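Local structure of BAG family molecular chaperone regulator 1 (Arabidopsis thaliana, 4HWC) at residues E15-L19 against L47-E51. The protein binds the ATPase domain of HSP70/HSC70 chaperones and probably acts as a co-chaperone regulating programmed cell death and stress responses. Residues are numbered along the deposited sequence; the frame is centred on the assembly and turned at random.
Sequences EVDRL and LLMNE
In the three-helix bundle of the BAG domain, helices 5-31 and 38-55 run antiparallel, and L19 packing among L47, L48 and E51 illustrates how leucine packing in such a pair runs on into glutamate methylenes, here those of E15 and E51, with the E15-R18 pair alongside. Over these segments the axes lie 10.6 Å apart at 159°. L19 divides its two methyls: CD1 lies 3.6 Å from CD2 of L48, whose side chain runs counter to it, while CD2 meets CD1 of L47, a chain lying nearly perpendicular across it, at 3.8 Å. CD1 of L19 also touches the CG methylene of E51.

One helical turn before L19, E15 crosses E51 nearly perpendicularly, its CG 3.7 Å from CD of E51. With CG anti to the backbone N (chi1 -178°) and the chain bent at chi2, the E15 carboxylate turns back to its own helix, where R18 holds one oxygen with each of two nitrogens: NH2 makes a 2.8 Å salt bridge to the syn lone pair of OE2, tilted from the guanidinium plane, whereas OE1 lies in that plane for a longer, straighter bond from NE (171°). OE2 of E15 and OE2 of E51 are 5.3 Å apart, like charges that R18 and, more weakly, K54 beside E51 are likely to ease. Shortened to an alanine here, the E15 side chain would probably leave R18 without its carboxylate mate and E51 CD without the CG methylene packed against it.

Helix 62-88 completes the bundle, meeting V16 through V75 and Y78 and L48 through L82.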
# COMPACT_ATOMS: atom_id res chain seq x y z
N GLU A 15 6.86 3.91 4.14
CA GLU A 15 5.85 4.62 3.37
C GLU A 15 4.60 3.75 3.24
O GLU A 15 3.48 4.26 3.23
CB GLU A 15 6.40 4.97 1.98
CG GLU A 15 5.43 5.76 1.10
CD GLU A 15 4.76 6.92 1.83
OE1 GLU A 15 5.34 7.42 2.83
OE2 GLU A 15 3.67 7.34 1.40
N VAL A 16 4.80 2.45 3.12
CA VAL A 16 3.66 1.55 3.03
C VAL A 16 2.92 1.58 4.38
O VAL A 16 1.70 1.45 4.42
CB VAL A 16 4.10 0.11 2.68
CG1 VAL A 16 2.91 -0.85 2.75
CG2 VAL A 16 4.68 0.09 1.27
N ASP A 17 3.66 1.74 5.48
CA ASP A 17 3.03 1.81 6.80
C ASP A 17 2.08 3.01 6.83
O ASP A 17 0.95 2.91 7.32
CB ASP A 17 4.05 2.01 7.93
CG ASP A 17 4.96 0.82 8.12
OD1 ASP A 17 4.54 -0.31 7.79
OD2 ASP A 17 6.09 1.01 8.63
N ARG A 18 2.56 4.13 6.32
CA ARG A 18 1.77 5.35 6.32
C ARG A 18 0.58 5.24 5.38
O ARG A 18 -0.51 5.69 5.72
CB ARG A 18 2.63 6.55 5.91
CG ARG A 18 2.00 7.90 6.23
CD ARG A 18 2.82 9.03 5.64
NE ARG A 18 2.79 9.00 4.18
CZ ARG A 18 1.78 9.47 3.45
NH1 ARG A 18 0.72 10.01 4.04
NH2 ARG A 18 1.84 9.39 2.13
N LEU A 19 0.79 4.66 4.21
CA LEU A 19 -0.31 4.51 3.26
C LEU A 19 -1.34 3.54 3.83
O LEU A 19 -2.52 3.66 3.57
CB LEU A 19 0.20 4.01 1.90
CG LEU A 19 1.11 5.00 1.16
CD1 LEU A 19 1.64 4.39 -0.12
CD2 LEU A 19 0.34 6.28 0.86
N LEU A 47 -0.55 6.16 -5.07
CA LEU A 47 0.69 6.26 -4.30
C LEU A 47 1.19 4.85 -4.01
O LEU A 47 2.40 4.62 -3.97
CB LEU A 47 0.49 7.01 -2.97
CG LEU A 47 0.30 8.52 -3.05
CD1 LEU A 47 0.09 9.09 -1.66
CD2 LEU A 47 1.50 9.15 -3.72
N LEU A 48 0.26 3.91 -3.81
CA LEU A 48 0.63 2.52 -3.55
C LEU A 48 1.23 1.88 -4.79
O LEU A 48 2.17 1.09 -4.70
CB LEU A 48 -0.59 1.71 -3.08
CG LEU A 48 -1.07 2.01 -1.66
CD1 LEU A 48 -2.48 1.48 -1.49
CD2 LEU A 48 -0.14 1.36 -0.63
N MET A 49 0.69 2.21 -5.96
CA MET A 49 1.22 1.65 -7.20
C MET A 49 2.65 2.13 -7.44
O MET A 49 3.47 1.40 -8.01
CB MET A 49 0.33 2.02 -8.39
CG MET A 49 -1.06 1.43 -8.31
SD MET A 49 -1.03 -0.38 -8.16
CE MET A 49 -0.48 -0.82 -9.82
N ASN A 50 2.94 3.36 -7.00
CA ASN A 50 4.28 3.92 -7.15
C ASN A 50 5.26 3.15 -6.28
O ASN A 50 6.42 2.96 -6.65
CB ASN A 50 4.31 5.40 -6.78
CG ASN A 50 3.88 6.30 -7.93
OD1 ASN A 50 3.89 5.88 -9.09
ND2 ASN A 50 3.52 7.55 -7.61
N GLU A 51 4.80 2.71 -5.11
CA GLU A 51 5.65 1.93 -4.22
C GLU A 51 5.84 0.54 -4.83
O GLU A 51 6.89 -0.08 -4.67
CB GLU A 51 5.03 1.83 -2.82
CG GLU A 51 4.90 3.16 -2.11
CD GLU A 51 6.23 3.90 -1.98
OE1 GLU A 51 7.16 3.35 -1.33
OE2 GLU A 51 6.36 5.01 -2.53